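Local coordinates for OxsB protein (Bacillus megaterium, PDB 5UL3), which uses cobalamin and radical S-adenosylmethionine chemistry to contract the sugar ring of dAMP oxidatively into an oxetane aldehyde during oxetanocin A biosynthesis, at residues T373-I378 with L417-Y422; D380-L385 with A424-D429. All blocks are in the same frame, centred on the assembly; numbering follows the deposited sequence.

Contact 1 of 2, residues T373-I378 with L417-Y422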
ATOM      1  N   THR A 373      19.848  12.820   9.663  1.00 35.18           N
ATOM      2  CA  THR A 373      19.673  13.685   8.504  1.00 33.14           C
ATOM      3  C   THR A 373      18.419  13.345   7.698  1.00 29.30           C
ATOM      4  O   THR A 373      18.307  13.780   6.546  1.00 31.70           O
ATOM      5  CB  THR A 373      20.899  13.612   7.586  1.00 35.48           C
ATOM      6  OG1 THR A 373      21.074  12.263   7.127  1.00 39.13           O
ATOM      7  CG2 THR A 373      22.165  14.068   8.314  1.00 41.70           C
ATOM      8  N   GLU A 374      17.499  12.564   8.269  1.00 33.24           N
ATOM      9  CA  GLU A 374      16.323  12.126   7.507  1.00 28.18           C
ATOM     10  C   GLU A 374      15.508  13.311   6.999  1.00 31.49           C
ATOM     11  O   GLU A 374      14.998  13.284   5.868  1.00 30.53           O
ATOM     12  CB  GLU A 374      15.454  11.189   8.361  1.00 26.41           C
ATOM     13  CG  GLU A 374      15.018  11.744   9.723  1.00 34.04           C
ATOM     14  CD  GLU A 374      15.958  11.324  10.851  1.00 36.62           C
ATOM     15  OE1 GLU A 374      15.517  11.257  12.020  1.00 46.02           O
ATOM     16  OE2 GLU A 374      17.136  11.030  10.564  1.00 37.04           O
ATOM     17  N   ALA A 375      15.369  14.362   7.814  1.00 32.95           N
ATOM     18  CA  ALA A 375      14.589  15.516   7.371  1.00 32.91           C
ATOM     19  C   ALA A 375      15.255  16.221   6.194  1.00 35.48           C
ATOM     20  O   ALA A 375      14.562  16.686   5.278  1.00 30.01           O
ATOM     21  CB  ALA A 375      14.361  16.490   8.526  1.00 29.54           C
ATOM     22  N   GLN A 376      16.598  16.296   6.184  1.00 28.46           N
ATOM     23  CA  GLN A 376      17.267  16.936   5.057  1.00 32.79           C
ATOM     24  C   GLN A 376      17.134  16.103   3.789  1.00 29.48           C
ATOM     25  O   GLN A 376      17.063  16.658   2.689  1.00 28.36           O
ATOM     26  CB  GLN A 376      18.744  17.192   5.381  1.00 36.84           C
ATOM     27  CG  GLN A 376      19.439  18.057   4.325  1.00 32.85           C
ATOM     28  CD  GLN A 376      18.777  19.419   4.182  1.00 41.95           C
ATOM     29  OE1 GLN A 376      18.477  20.081   5.178  1.00 42.63           O
ATOM     30  NE2 GLN A 376      18.523  19.836   2.945  1.00 36.35           N
ATOM     31  N   ARG A 377      17.092  14.777   3.919  1.00 27.21           N
ATOM     32  CA  ARG A 377      16.833  13.938   2.757  1.00 28.23           C
ATOM     33  C   ARG A 377      15.472  14.257   2.138  1.00 23.74           C
ATOM     34  O   ARG A 377      15.342  14.338   0.910  1.00 24.84           O
ATOM     35  CB  ARG A 377      16.911  12.468   3.161  1.00 26.26           C
ATOM     36  CG  ARG A 377      16.449  11.513   2.084  1.00 26.76           C
ATOM     37  CD  ARG A 377      16.714  10.070   2.455  1.00 28.46           C
ATOM     38  NE  ARG A 377      16.107   9.144   1.505  1.00 25.59           N
ATOM     39  CZ  ARG A 377      14.813   8.826   1.490  1.00 23.43           C
ATOM     40  NH1 ARG A 377      13.971   9.370   2.376  1.00 24.43           N
ATOM     41  NH2 ARG A 377      14.354   7.956   0.594  1.00 24.61           N
ATOM     42  N   ILE A 378      14.443  14.419   2.970  1.00 23.86           N
ATOM     43  CA  ILE A 378      13.118  14.740   2.433  1.00 24.19           C
ATOM     44  C   ILE A 378      13.139  16.111   1.762  1.00 27.09           C
ATOM     45  O   ILE A 378      12.588  16.296   0.669  1.00 26.35           O
ATOM     46  CB  ILE A 378      12.057  14.661   3.549  1.00 24.61           C
ATOM     47  CG1 ILE A 378      11.986  13.246   4.152  1.00 25.79           C
ATOM     48  CG2 ILE A 378      10.672  15.109   3.018  1.00 24.24           C
ATOM     49  CD1 ILE A 378      11.635  12.133   3.159  1.00 25.53           C
ATOM     50  N   LEU A 417       8.926  20.911  11.154  1.00 25.42           N
ATOM     51  CA  LEU A 417       7.878  21.717  10.526  1.00 26.59           C
ATOM     52  C   LEU A 417       8.343  22.266   9.181  1.00 29.05           C
ATOM     53  O   LEU A 417       7.585  22.257   8.202  1.00 27.41           O
ATOM     54  CB  LEU A 417       7.457  22.852  11.459  1.00 28.47           C
ATOM     55  CG  LEU A 417       6.373  23.773  10.903  1.00 26.55           C
ATOM     56  CD1 LEU A 417       5.081  22.997  10.698  1.00 30.51           C
ATOM     57  CD2 LEU A 417       6.166  24.948  11.858  1.00 30.82           C
ATOM     58  N   LYS A 418       9.597  22.727   9.107  1.00 26.28           N
ATOM     59  CA  LYS A 418      10.140  23.158   7.819  1.00 28.95           C
ATOM     60  C   LYS A 418      10.086  22.035   6.785  1.00 29.78           C
ATOM     61  O   LYS A 418       9.700  22.257   5.630  1.00 25.77           O
ATOM     62  CB  LYS A 418      11.577  23.653   7.988  1.00 25.55           C
ATOM     63  CG  LYS A 418      12.259  23.955   6.658  1.00 30.31           C
ATOM     64  CD  LYS A 418      13.671  24.550   6.853  1.00 35.98           C
ATOM     65  CE  LYS A 418      14.314  24.847   5.494  1.00 42.01           C
ATOM     66  NZ  LYS A 418      15.792  25.104   5.588  1.00 46.81           N
ATOM     67  N   MET A 419      10.463  20.819   7.181  1.00 27.70           N
ATOM     68  CA  MET A 419      10.421  19.685   6.259  1.00 29.13           C
ATOM     69  C   MET A 419       9.000  19.427   5.770  1.00 26.72           C
ATOM     70  O   MET A 419       8.767  19.221   4.569  1.00 26.56           O
ATOM     71  CB  MET A 419      10.985  18.430   6.942  1.00 28.91           C
ATOM     72  CG  MET A 419      11.083  17.198   6.021  1.00 27.58           C
ATOM     73  SD  MET A 419      10.870  15.672   6.977  1.00 27.46           S
ATOM     74  CE  MET A 419       9.134  15.818   7.363  1.00 28.68           C
ATOM     75  N   TRP A 420       8.033  19.422   6.689  1.00 25.10           N
ATOM     76  CA  TRP A 420       6.650  19.217   6.274  1.00 25.43           C
ATOM     77  C   TRP A 420       6.176  20.330   5.345  1.00 26.86           C
ATOM     78  O   TRP A 420       5.390  20.080   4.418  1.00 24.83           O
ATOM     79  CB  TRP A 420       5.756  19.108   7.512  1.00 22.34           C
ATOM     80  CG  TRP A 420       5.756  17.729   8.094  1.00 26.77           C
ATOM     81  CD1 TRP A 420       6.546  17.252   9.128  1.00 30.05           C
ATOM     82  CD2 TRP A 420       4.956  16.623   7.659  1.00 25.46           C
ATOM     83  NE1 TRP A 420       6.263  15.923   9.359  1.00 24.98           N
ATOM     84  CE2 TRP A 420       5.291  15.515   8.473  1.00 26.75           C
ATOM     85  CE3 TRP A 420       3.980  16.461   6.661  1.00 25.74           C
ATOM     86  CZ2 TRP A 420       4.681  14.268   8.321  1.00 25.28           C
ATOM     87  CZ3 TRP A 420       3.384  15.218   6.511  1.00 25.58           C
ATOM     88  CH2 TRP A 420       3.737  14.137   7.341  1.00 25.96           C
ATOM     89  N   HIS A 421       6.643  21.559   5.567  1.00 24.63           N
ATOM     90  CA  HIS A 421       6.296  22.645   4.655  1.00 28.79           C
ATOM     91  C   HIS A 421       6.836  22.367   3.263  1.00 28.38           C
ATOM     92  O   HIS A 421       6.123  22.549   2.269  1.00 26.87           O
ATOM     93  CB  HIS A 421       6.825  23.980   5.177  1.00 29.82           C
ATOM     94  CG  HIS A 421       6.442  25.155   4.327  1.00 30.33           C
ATOM     95  ND1 HIS A 421       7.338  26.144   3.980  1.00 35.23           N
ATOM     96  CD2 HIS A 421       5.261  25.503   3.761  1.00 37.77           C
ATOM     97  CE1 HIS A 421       6.728  27.046   3.231  1.00 34.29           C
ATOM     98  NE2 HIS A 421       5.466  26.685   3.089  1.00 32.42           N
ATOM     99  N   TYR A 422       8.091  21.910   3.172  1.00 26.63           N
ATOM    100  CA  TYR A 422       8.644  21.528   1.876  1.00 28.93           C
ATOM    101  C   TYR A 422       7.821  20.424   1.232  1.00 30.31           C
ATOM    102  O   TYR A 422       7.641  20.418   0.008  1.00 26.88           O
ATOM    103  CB  TYR A 422      10.102  21.083   2.018  1.00 23.07           C
ATOM    104  CG  TYR A 422      11.087  22.219   1.810  1.00 31.54           C
ATOM    105  CD1 TYR A 422      11.431  23.054   2.851  1.00 32.33           C
ATOM    106  CD2 TYR A 422      11.628  22.478   0.558  1.00 31.83           C
ATOM    107  CE1 TYR A 422      12.313  24.102   2.669  1.00 41.42           C
ATOM    108  CE2 TYR A 422      12.515  23.528   0.360  1.00 39.97           C
ATOM    109  CZ  TYR A 422      12.853  24.333   1.427  1.00 45.09           C
ATOM    110  OH  TYR A 422      13.730  25.379   1.265  1.00 48.36           O
TER
HETATM  111  O   HOH W   1      16.816  22.787   6.358  1.00 52.70           O
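Every direct contact across the segments involves Met419, which reaches from segment 417-422 to Ala375 and Ile378, residues one turn apart on segment 373-378. Met419 CG sits 3.7 Å from Ile378 CB, and Met419 SD lies 3.9 Å from Ala375 CB, so two successive atoms of one flexible chain serve two neighbours. The sulfur also comes against the backbone of the facing helix, with Met419 SD 3.7 Å from Ala375 CA. A further close approach, Met419 CG to Ala375 O at 3.6 Å, is van der Waals packing against a helical carbonyl. The first torsion explains this reach: Met419 CG is anti to the backbone N (chi1 -176°), and the chain then bends at chi2 and chi3. That bend turns Met419 CE toward Trp420 of the same helix, where it rests on one face of the Trp420 ring, 3.4 Å above the plane and displaced toward the rim. Ile378 meets the thioether obliquely, using CB, CG1 and CG2.

Polar contact is confined to a water-mediated link. Water 1 accepts a hydrogen bond from Lys418 NZ at 2.6 Å and donates a weak one to Gln376 OE1 at 3.4 Å; no direct hydrogen bond joins the segments.

Within the radical SAM domain, a partial triose phosphate isomerase barrel, helices 374-386 and 410-426 follow the consecutive parallel strands 357-360 and 393-398. Trp420 meets Phe396 of the second strand, whereas Leu417 packs on helix 510-519, placing helix 410-426 between the sheet and that helix.

Contact 2 of 2, residues D380-L385 with A424-D429; sequences DICEGL and ALAGAD
Ala426 directs its methyl group toward the gap between Cys382 and Leu385, residues separated by almost one turn of the facing helix. Ala426 CB is 3.8 Å from Cys382 CB and 4.1 Å from Leu385 CB, so a single small group touches both. Cys382 adds its sulfur to this surface: SG is anti to the carbonyl carbon and beside the backbone N (chi1 -71°), leaving Cys382 SG 3.9 Å from Ala426 CB. The backbone takes part too, since Cys382 O lies 3.9 Å from Ala426 CB. The CB of Leu385 points toward the other segment, and the residue offers a branch as well, with Leu385 CD1 4.1 Å from Ala426 CB while CD2 projects farther off.

The small side chains of Cys382 and Ala426 are consistent with a close approach, their CA atoms being 5.4 Å apart. The meeting point falls near the C-terminal ends of two consecutive helices of the partial barrel, 374-386 and 410-426. Around Gly427, the first residue to leave helical angles, the chain forms a Schellman motif: phi is positive (120°) and two bonds run back into the last turn, one of them Gly427 N to Ala424 O at 3.1 Å. Lacking a CB, Gly427 avoids the collision with Ala426 O that these backbone angles would otherwise bring.

From this turn the chain leads toward strand 432-436. Backbone bonds from Gly427 and Asp429 to Phe394 tie the turn to strand 393-398. Leu385 lies against Phe394 as well, and touches Leu342 of helix 335-351; Asp429 OD2 is hydrogen-bonded to His357 NE2.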
ATOM      1  N   ASP A 380      15.618  17.595   0.363  1.00 30.52           N
ATOM      2  CA  ASP A 380      16.309  17.451  -0.925  1.00 31.28           C
ATOM      3  C   ASP A 380      15.414  16.817  -1.999  1.00 29.53           C
ATOM      4  O   ASP A 380      15.445  17.228  -3.168  1.00 29.19           O
ATOM      5  CB  ASP A 380      17.587  16.619  -0.748  1.00 32.69           C
ATOM      6  CG  ASP A 380      18.662  17.351   0.057  1.00 40.73           C
ATOM      7  OD1 ASP A 380      18.434  18.519   0.428  1.00 35.06           O
ATOM      8  OD2 ASP A 380      19.728  16.752   0.326  1.00 38.03           O
ATOM      9  N   ILE A 381      14.636  15.790  -1.639  1.00 30.32           N
ATOM     10  CA  ILE A 381      13.682  15.228  -2.598  1.00 27.93           C
ATOM     11  C   ILE A 381      12.673  16.294  -3.024  1.00 27.47           C
ATOM     12  O   ILE A 381      12.389  16.469  -4.222  1.00 27.60           O
ATOM     13  CB  ILE A 381      12.993  13.989  -1.997  1.00 23.40           C
ATOM     14  CG1 ILE A 381      14.008  12.853  -1.827  1.00 27.30           C
ATOM     15  CG2 ILE A 381      11.808  13.533  -2.896  1.00 22.18           C
ATOM     16  CD1 ILE A 381      13.538  11.734  -0.901  1.00 28.64           C
ATOM     17  N   CYS A 382      12.146  17.042  -2.053  1.00 24.88           N
ATOM     18  CA  CYS A 382      11.183  18.094  -2.354  1.00 28.18           C
ATOM     19  C   CYS A 382      11.796  19.160  -3.250  1.00 30.65           C
ATOM     20  O   CYS A 382      11.142  19.642  -4.180  1.00 30.69           O
ATOM     21  CB  CYS A 382      10.667  18.718  -1.061  1.00 28.27           C
ATOM     22  SG  CYS A 382       9.586  17.617  -0.126  1.00 28.45           S
ATOM     23  N   GLU A 383      13.048  19.545  -2.980  1.00 29.49           N
ATOM     24  CA  GLU A 383      13.717  20.526  -3.830  1.00 30.57           C
ATOM     25  C   GLU A 383      13.855  20.003  -5.250  1.00 35.66           C
ATOM     26  O   GLU A 383      13.703  20.761  -6.211  1.00 35.45           O
ATOM     27  CB  GLU A 383      15.090  20.888  -3.256  1.00 32.74           C
ATOM     28  CG  GLU A 383      15.004  21.824  -2.055  1.00 39.75           C
ATOM     29  CD  GLU A 383      16.365  22.314  -1.565  1.00 50.36           C
ATOM     30  OE1 GLU A 383      17.363  21.562  -1.651  1.00 47.59           O
ATOM     31  OE2 GLU A 383      16.429  23.466  -1.092  1.00 46.32           O
ATOM     32  N   GLY A 384      14.125  18.703  -5.395  1.00 28.88           N
ATOM     33  CA  GLY A 384      14.176  18.105  -6.720  1.00 31.11           C
ATOM     34  C   GLY A 384      12.838  18.142  -7.436  1.00 30.41           C
ATOM     35  O   GLY A 384      12.775  18.420  -8.636  1.00 34.02           O
ATOM     36  N   LEU A 385      11.751  17.851  -6.715  1.00 26.08           N
ATOM     37  CA  LEU A 385      10.421  17.918  -7.314  1.00 28.22           C
ATOM     38  C   LEU A 385      10.080  19.341  -7.727  1.00 32.46           C
ATOM     39  O   LEU A 385       9.411  19.562  -8.746  1.00 33.52           O
ATOM     40  CB  LEU A 385       9.373  17.382  -6.329  1.00 26.95           C
ATOM     41  CG  LEU A 385       9.412  15.868  -6.099  1.00 29.26           C
ATOM     42  CD1 LEU A 385       8.389  15.451  -5.048  1.00 25.31           C
ATOM     43  CD2 LEU A 385       9.125  15.153  -7.415  1.00 33.31           C
ATOM     44  N   ALA A 424       4.581  19.989   1.603  1.00 26.92           N
ATOM     45  CA  ALA A 424       3.403  20.665   1.063  1.00 26.66           C
ATOM     46  C   ALA A 424       3.735  21.419  -0.223  1.00 25.80           C
ATOM     47  O   ALA A 424       2.990  21.343  -1.214  1.00 27.89           O
ATOM     48  CB  ALA A 424       2.815  21.614   2.108  1.00 27.45           C
ATOM     49  N   LEU A 425       4.839  22.168  -0.220  1.00 26.76           N
ATOM     50  CA  LEU A 425       5.233  22.919  -1.410  1.00 30.46           C
ATOM     51  C   LEU A 425       5.423  21.999  -2.604  1.00 36.79           C
ATOM     52  O   LEU A 425       5.081  22.359  -3.738  1.00 31.90           O
ATOM     53  CB  LEU A 425       6.521  23.701  -1.151  1.00 28.60           C
ATOM     54  CG  LEU A 425       6.458  24.879  -0.177  1.00 32.74           C
ATOM     55  CD1 LEU A 425       7.847  25.465   0.016  1.00 31.89           C
ATOM     56  CD2 LEU A 425       5.512  25.939  -0.715  1.00 35.68           C
ATOM     57  N   ALA A 426       5.971  20.805  -2.375  1.00 24.98           N
ATOM     58  CA  ALA A 426       6.275  19.913  -3.487  1.00 26.27           C
ATOM     59  C   ALA A 426       5.079  19.083  -3.937  1.00 26.69           C
ATOM     60  O   ALA A 426       5.212  18.321  -4.901  1.00 25.54           O
ATOM     61  CB  ALA A 426       7.430  18.985  -3.108  1.00 27.84           C
ATOM     62  N   GLY A 427       3.942  19.163  -3.248  1.00 25.97           N
ATOM     63  CA  GLY A 427       2.767  18.444  -3.696  1.00 28.16           C
ATOM     64  C   GLY A 427       2.164  17.414  -2.765  1.00 27.33           C
ATOM     65  O   GLY A 427       1.243  16.692  -3.171  1.00 26.97           O
ATOM     66  N   ALA A 428       2.650  17.326  -1.523  1.00 27.43           N
ATOM     67  CA  ALA A 428       2.027  16.432  -0.554  1.00 21.60           C
ATOM     68  C   ALA A 428       0.542  16.759  -0.453  1.00 29.87           C
ATOM     69  O   ALA A 428       0.161  17.913  -0.256  1.00 28.71           O
ATOM     70  CB  ALA A 428       2.705  16.568   0.812  1.00 24.65           C
ATOM     71  N   ASP A 429      -0.294  15.738  -0.623  1.00 24.34           N
ATOM     72  CA  ASP A 429      -1.728  15.945  -0.818  1.00 21.61           C
ATOM     73  C   ASP A 429      -2.541  15.281   0.283  1.00 25.58           C
ATOM     74  O   ASP A 429      -2.821  15.913   1.305  1.00 33.49           O
ATOM     75  CB  ASP A 429      -2.130  15.412  -2.192  1.00 24.10           C
ATOM     76  CG  ASP A 429      -3.581  15.700  -2.530  1.00 32.88           C
ATOM     77  OD1 ASP A 429      -4.151  16.659  -1.970  1.00 33.08           O
ATOM     78  OD2 ASP A 429      -4.148  14.939  -3.325  1.00 29.44           O
TER

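Overall arrangement
Both contacts join helix 374-386 to helix 410-426, their centres 10 Å apart, and both are buried. Pairing Ala375 with Met419 in contact 1 and Cys382 with Ala426 in contact 2 advances seven residues on each helix, evidence that the two run in the same direction. The nearest CA pair is slightly closer in contact 2 (Cys382 to Ala426, 5.4 Å), where small groups meet, than in contact 1 (Ala375 to Met419, 6.0 Å), filled by a long thioether. Contact 1 also has a more polar margin, where exposed Gln376 and partly exposed Lys418 share a water; contact 2 instead borders the turn toward the next strand. Tyr422 bridges them, its backbone O packing 3.4 Å from Cys382 SG.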